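Local coordinates for acetylxylan esterase A (PDB 5X6S), which removes acetyl side groups from the backbone of acetylated xylan, acting as a secreted serine esterase of carbohydrate esterase family 1 in plant biomass degradation, at residues M194-G199 and K215-V220; T238-T243 and H259-H264. All coordinates share one frame; numbering follows the deposited sequence.

Contact 1 (M194-G199 and K215-V220); sequences MQIYHG and KQWAGV
Strand residues 194-199 and helix residues 215-220 come closest at Met194 and Trp217, whose CA atoms stand 7.5 Å apart, and no hydrogen bond passes between the two backbones. Met194 and Trp217 point their CB atoms at each other and make most of the contact. The methionine lies over one face of the indole: its CG sits 3.7 Å from the centroid of the Trp217 five-membered ring and only 9° off the ring normal, a CH-pi contact. Further along, Met194 SD is 4.5 Å from the centroid of the Trp217 six-membered ring, a Met-aromatic contact over the same face. The chain is bent at both later torsions (chi2 -57°, chi3 -67°), which folds the methyl back onto the indole, with Met194 CE 3.7 Å from Trp217 NE1. Ile196, two residues on and on the same side of the strand, reaches Trp217 obliquely, its CD1 4.1 Å from Trp217 CD1. On the other face of the indole lies Gln216 OE1, 3.9 Å above the plane and toward the rim, itself hydrogen-bonded to Ala147 N. The indole N-H is spent on Asn126 OD1, a hydrogen bond to helix 120-131 that gives this buried polar atom a partner and should help fix the turn of the ring. The contact packs helix 208-221 against one face of the central sheet. Strand 193-199 runs there between strands 138-142 and 249-254, while Ala129 of helix 120-131 and Leu249 also touch both Met194 and Trp217.

Contact 2 (T238-T243 and H259-H264); sequences TNYETT and HTVPIH
The rings of Tyr240 and His264 meet obliquely, their centroids 5.1 Å apart and their planes at 55°. The phenol oxygen comes to the edge of the imidazole, near its plane, with Tyr240 OH 3.3 Å from His264 CE1. Tyr240 CE2 follows close behind, 3.5 Å from the same His264 CE1. Another part of the imidazole edge is taken by a carbonyl of its own segment: His264 ND1 donates to Pro262 O at 2.8 Å, in the ring plane but bent, with an angle of 136° at the hydrogen. His264 NE2 is bonded to Gln237 OE1, so both ring nitrogens are engaged and the ring's rotation is probably well fixed. At the other imidazole of this segment, Thr260 CG2 lies over the centre of one face of the His259 ring, 3.6 Å above its plane. Val261 and Pro262 complete the surroundings of the phenol end. A chi1 of 174° turns Val261 CG1 toward the phenol, 3.9 Å from Tyr240 CE2, and Pro262 CD is 3.7 Å from Tyr240 OH. No hydrogen bond joins the two segments; the tyrosine bridges backbones whose nearest CA atoms, those of Tyr240 and Val261, are 10.1 Å apart. His264 is the N-cap residue of helix 265-272, and its backbone N-H bonds to Tyr142 OH. His259 bonds through NE2 to Ser119 OG and through ND1 to Asp202 OD2, geometry consistent with the catalytic triad of an alpha/beta-hydrolase, in which the histidine is carried on a loop after a late strand of the sheet.

Overall arrangement
Going from the N terminus, contact 1 comes first: after strand 193-199 the chain leaves the sheet, a 15-residue connection containing the start of helix 208-221 follows, and that helix returns to pack on the strand. Only after it closes does contact 2 open, where 15 residues that take in the end of strand 240-246 and its antiparallel partner 249-254 separate its two segments. The two are in series, neither nested nor crossed. Their centres lie 14 Å apart, and they touch directly through the 193-199 strand: Val261 CG2 is 3.4 Å from Gly199 N, and Tyr197 packs on Val261 and His264. Together they tie one sheet to a covering helix and to the histidine-bearing loop.

Contact 1 (M194-G199 and K215-V220)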
loop_
_atom_site.group_PDB
_atom_site.type_symbol
_atom_site.label_atom_id
_atom_site.label_comp_id
_atom_site.label_asym_id
_atom_site.label_seq_id
_atom_site.Cartn_x
_atom_site.Cartn_y
_atom_site.Cartn_z
ATOM N N MET A 194 3.465 -10.860 9.315
ATOM C CA MET A 194 2.981 -12.214 9.286
ATOM C C MET A 194 2.863 -12.838 10.680
ATOM O O MET A 194 3.798 -12.779 11.469
ATOM C CB MET A 194 3.878 -13.100 8.438
ATOM C CG MET A 194 4.125 -12.648 7.017
ATOM S SD MET A 194 2.561 -12.445 6.071
ATOM C CE MET A 194 2.032 -14.114 6.003
ATOM N N GLN A 195 1.729 -13.480 10.942
ATOM C CA GLN A 195 1.498 -14.258 12.160
ATOM C C GLN A 195 1.072 -15.633 11.754
ATOM O O GLN A 195 0.037 -15.810 11.064
ATOM C CB GLN A 195 0.407 -13.597 13.004
ATOM C CG GLN A 195 0.078 -14.311 14.280
ATOM C CD GLN A 195 -1.038 -13.591 15.036
ATOM O OE1 GLN A 195 -2.189 -13.501 14.551
ATOM N NE2 GLN A 195 -0.704 -13.036 16.196
ATOM N N ILE A 196 1.858 -16.635 12.164
ATOM C CA ILE A 196 1.734 -18.023 11.701
ATOM C C ILE A 196 1.377 -18.962 12.867
ATOM O O ILE A 196 2.196 -19.152 13.780
ATOM C CB ILE A 196 3.062 -18.502 11.051
ATOM C CG1 ILE A 196 3.604 -17.457 10.078
ATOM C CG2 ILE A 196 2.949 -19.928 10.471
ATOM C CD1 ILE A 196 2.696 -17.097 8.892
ATOM N N TYR A 197 0.182 -19.565 12.835
ATOM C CA TYR A 197 -0.228 -20.575 13.802
ATOM C C TYR A 197 -0.099 -21.971 13.205
ATOM O O TYR A 197 -0.375 -22.187 12.032
ATOM C CB TYR A 197 -1.702 -20.422 14.180
ATOM C CG TYR A 197 -2.094 -19.236 15.037
ATOM C CD1 TYR A 197 -2.366 -17.967 14.480
ATOM C CD2 TYR A 197 -2.269 -19.390 16.410
ATOM C CE1 TYR A 197 -2.790 -16.898 15.292
ATOM C CE2 TYR A 197 -2.722 -18.329 17.215
ATOM C CZ TYR A 197 -2.978 -17.094 16.664
ATOM O OH TYR A 197 -3.423 -16.083 17.497
ATOM N N HIS A 198 0.220 -22.957 14.031
ATOM C CA HIS A 198 0.227 -24.348 13.589
ATOM C C HIS A 198 0.126 -25.235 14.835
ATOM O O HIS A 198 0.587 -24.849 15.901
ATOM C CB HIS A 198 1.488 -24.695 12.792
ATOM C CG HIS A 198 1.268 -25.681 11.685
ATOM N ND1 HIS A 198 1.232 -25.304 10.364
ATOM C CD2 HIS A 198 1.001 -27.013 11.696
ATOM C CE1 HIS A 198 0.940 -26.341 9.605
ATOM N NE2 HIS A 198 0.821 -27.402 10.390
ATOM N N GLY A 199 -0.450 -26.417 14.669
ATOM C CA GLY A 199 -0.557 -27.378 15.783
ATOM C C GLY A 199 0.494 -28.481 15.696
ATOM O O GLY A 199 0.814 -28.950 14.596
ATOM N N LYS A 215 10.726 -19.824 8.584
ATOM C CA LYS A 215 11.966 -19.657 7.793
ATOM C C LYS A 215 11.725 -18.706 6.634
ATOM O O LYS A 215 12.459 -17.704 6.477
ATOM C CB LYS A 215 12.421 -20.996 7.235
ATOM C CG LYS A 215 13.110 -21.947 8.234
ATOM C CD LYS A 215 13.265 -23.291 7.584
ATOM C CE LYS A 215 14.112 -24.257 8.365
ATOM N NZ LYS A 215 14.183 -25.538 7.586
ATOM N N GLN A 216 10.705 -19.007 5.832
ATOM C CA GLN A 216 10.371 -18.176 4.650
ATOM C C GLN A 216 10.274 -16.703 4.997
ATOM O O GLN A 216 11.004 -15.865 4.422
ATOM C CB GLN A 216 9.090 -18.645 4.018
ATOM C CG GLN A 216 8.658 -17.789 2.835
ATOM C CD GLN A 216 7.605 -18.504 1.997
ATOM O OE1 GLN A 216 6.494 -18.723 2.452
ATOM N NE2 GLN A 216 7.976 -18.914 0.796
ATOM N N TRP A 217 9.436 -16.363 5.984
ATOM C CA TRP A 217 9.250 -14.964 6.320
ATOM C C TRP A 217 10.425 -14.315 7.004
ATOM O O TRP A 217 10.690 -13.138 6.767
ATOM C CB TRP A 217 7.921 -14.708 7.059
ATOM C CG TRP A 217 6.739 -15.143 6.222
ATOM C CD1 TRP A 217 5.851 -16.126 6.514
ATOM C CD2 TRP A 217 6.391 -14.668 4.914
ATOM N NE1 TRP A 217 4.937 -16.274 5.484
ATOM C CE2 TRP A 217 5.242 -15.380 4.500
ATOM C CE3 TRP A 217 6.931 -13.700 4.056
ATOM C CZ2 TRP A 217 4.620 -15.156 3.264
ATOM C CZ3 TRP A 217 6.308 -13.476 2.816
ATOM C CH2 TRP A 217 5.183 -14.186 2.436
ATOM N N ALA A 218 11.139 -15.078 7.827
ATOM C CA ALA A 218 12.423 -14.640 8.381
ATOM C C ALA A 218 13.358 -14.226 7.222
ATOM O O ALA A 218 13.896 -13.152 7.244
ATOM C CB ALA A 218 13.057 -15.749 9.219
ATOM N N GLY A 219 13.508 -15.078 6.225
ATOM C CA GLY A 219 14.398 -14.772 5.076
ATOM C C GLY A 219 13.902 -13.514 4.377
ATOM O O GLY A 219 14.691 -12.586 4.084
ATOM N N VAL A 220 12.575 -13.443 4.149
ATOM C CA VAL A 220 11.993 -12.306 3.422
ATOM C C VAL A 220 12.278 -10.998 4.166
ATOM O O VAL A 220 12.635 -9.946 3.568
ATOM C CB VAL A 220 10.479 -12.546 3.172
ATOM C CG1 VAL A 220 9.751 -11.289 2.752
ATOM C CG2 VAL A 220 10.300 -13.618 2.115
#

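Contact 2 (T238-T243 and H259-H264)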
loop_
_atom_site.group_PDB
_atom_site.type_symbol
_atom_site.label_atom_id
_atom_site.label_comp_id
_atom_site.label_asym_id
_atom_site.label_seq_id
_atom_site.Cartn_x
_atom_site.Cartn_y
_atom_site.Cartn_z
ATOM N N THR A 238 -2.678 -21.605 27.332
ATOM C CA THR A 238 -1.933 -22.773 27.791
ATOM C C THR A 238 -1.546 -23.650 26.626
ATOM O O THR A 238 -2.379 -23.970 25.768
ATOM C CB THR A 238 -2.763 -23.580 28.836
ATOM O OG1 THR A 238 -3.068 -22.701 29.916
ATOM C CG2 THR A 238 -2.023 -24.818 29.338
ATOM N N ASN A 239 -0.255 -24.008 26.586
ATOM C CA ASN A 239 0.302 -24.919 25.621
ATOM C C ASN A 239 0.467 -24.342 24.210
ATOM O O ASN A 239 0.862 -25.055 23.294
ATOM C CB ASN A 239 -0.450 -26.230 25.584
ATOM C CG ASN A 239 -0.164 -27.086 26.824
ATOM O OD1 ASN A 239 0.904 -26.985 27.439
ATOM N ND2 ASN A 239 -1.123 -27.904 27.194
ATOM N N TYR A 240 0.166 -23.052 24.074
ATOM C CA TYR A 240 0.557 -22.325 22.886
ATOM C C TYR A 240 1.846 -21.555 23.231
ATOM O O TYR A 240 1.957 -20.979 24.301
ATOM C CB TYR A 240 -0.523 -21.327 22.523
ATOM C CG TYR A 240 -1.732 -21.876 21.823
ATOM C CD1 TYR A 240 -2.469 -22.918 22.353
ATOM C CD2 TYR A 240 -2.188 -21.297 20.633
ATOM C CE1 TYR A 240 -3.596 -23.399 21.712
ATOM C CE2 TYR A 240 -3.316 -21.785 19.973
ATOM C CZ TYR A 240 -4.037 -22.802 20.518
ATOM O OH TYR A 240 -5.171 -23.272 19.859
ATOM N N GLU A 241 2.790 -21.485 22.304
ATOM C CA GLU A 241 3.983 -20.672 22.553
ATOM C C GLU A 241 4.229 -19.703 21.416
ATOM O O GLU A 241 4.272 -20.119 20.273
ATOM C CB GLU A 241 5.218 -21.588 22.687
ATOM C CG GLU A 241 6.539 -20.857 22.994
ATOM C CD GLU A 241 7.742 -21.791 22.791
ATOM O OE1 GLU A 241 7.951 -22.269 21.619
ATOM O OE2 GLU A 241 8.449 -22.106 23.783
ATOM N N THR A 242 4.409 -18.430 21.754
ATOM C CA THR A 242 4.628 -17.373 20.761
ATOM C C THR A 242 6.119 -17.034 20.646
ATOM O O THR A 242 6.757 -16.721 21.628
ATOM C CB THR A 242 3.811 -16.107 21.103
ATOM O OG1 THR A 242 2.407 -16.433 21.121
ATOM C CG2 THR A 242 4.003 -15.036 20.073
ATOM N N THR A 243 6.653 -17.107 19.428
ATOM C CA THR A 243 7.994 -16.636 19.116
ATOM C C THR A 243 7.875 -15.392 18.214
ATOM O O THR A 243 7.302 -15.480 17.131
ATOM C CB THR A 243 8.777 -17.729 18.388
ATOM O OG1 THR A 243 8.859 -18.911 19.206
ATOM C CG2 THR A 243 10.191 -17.234 18.046
ATOM N N HIS A 259 -5.126 -30.386 13.077
ATOM C CA HIS A 259 -5.594 -29.617 11.932
ATOM C C HIS A 259 -7.037 -29.227 12.124
ATOM O O HIS A 259 -7.881 -30.109 12.195
ATOM C CB HIS A 259 -5.458 -30.454 10.655
ATOM C CG HIS A 259 -5.438 -29.632 9.403
ATOM N ND1 HIS A 259 -4.379 -28.819 9.057
ATOM C CD2 HIS A 259 -6.366 -29.479 8.429
ATOM C CE1 HIS A 259 -4.653 -28.206 7.915
ATOM N NE2 HIS A 259 -5.843 -28.602 7.508
ATOM N N THR A 260 -7.367 -27.939 12.240
ATOM C CA THR A 260 -6.457 -26.788 12.266
ATOM C C THR A 260 -6.414 -26.203 13.686
ATOM O O THR A 260 -7.162 -26.619 14.582
ATOM C CB THR A 260 -7.010 -25.650 11.348
ATOM O OG1 THR A 260 -8.339 -25.334 11.760
ATOM C CG2 THR A 260 -7.051 -26.062 9.901
ATOM N N VAL A 261 -5.540 -25.236 13.889
ATOM C CA VAL A 261 -5.559 -24.417 15.073
ATOM C C VAL A 261 -6.837 -23.565 14.975
ATOM O O VAL A 261 -7.043 -22.868 13.967
ATOM C CB VAL A 261 -4.336 -23.478 15.166
ATOM C CG1 VAL A 261 -4.471 -22.521 16.351
ATOM C CG2 VAL A 261 -3.006 -24.262 15.254
ATOM N N PRO A 262 -7.696 -23.632 15.997
ATOM C CA PRO A 262 -8.958 -22.844 15.937
ATOM C C PRO A 262 -8.645 -21.360 15.843
ATOM O O PRO A 262 -7.678 -20.914 16.418
ATOM C CB PRO A 262 -9.640 -23.101 17.299
ATOM C CG PRO A 262 -8.742 -24.040 18.067
ATOM C CD PRO A 262 -7.554 -24.433 17.232
ATOM N N ILE A 263 -9.494 -20.598 15.157
ATOM C CA ILE A 263 -9.294 -19.184 15.002
ATOM C C ILE A 263 -9.386 -18.486 16.355
ATOM O O ILE A 263 -10.304 -18.732 17.141
ATOM C CB ILE A 263 -10.410 -18.591 14.098
ATOM C CG1 ILE A 263 -10.339 -19.144 12.688
ATOM C CG2 ILE A 263 -10.328 -17.068 14.083
ATOM C CD1 ILE A 263 -11.575 -18.836 11.860
ATOM N N HIS A 264 -8.434 -17.604 16.646
ATOM C CA HIS A 264 -8.466 -16.808 17.829
ATOM C C HIS A 264 -8.839 -15.399 17.358
ATOM O O HIS A 264 -7.974 -14.540 17.164
ATOM C CB HIS A 264 -7.113 -16.806 18.554
ATOM C CG HIS A 264 -6.768 -18.111 19.205
ATOM N ND1 HIS A 264 -6.774 -19.314 18.533
ATOM C CD2 HIS A 264 -6.445 -18.400 20.488
ATOM C CE1 HIS A 264 -6.458 -20.289 19.369
ATOM N NE2 HIS A 264 -6.246 -19.755 20.560
#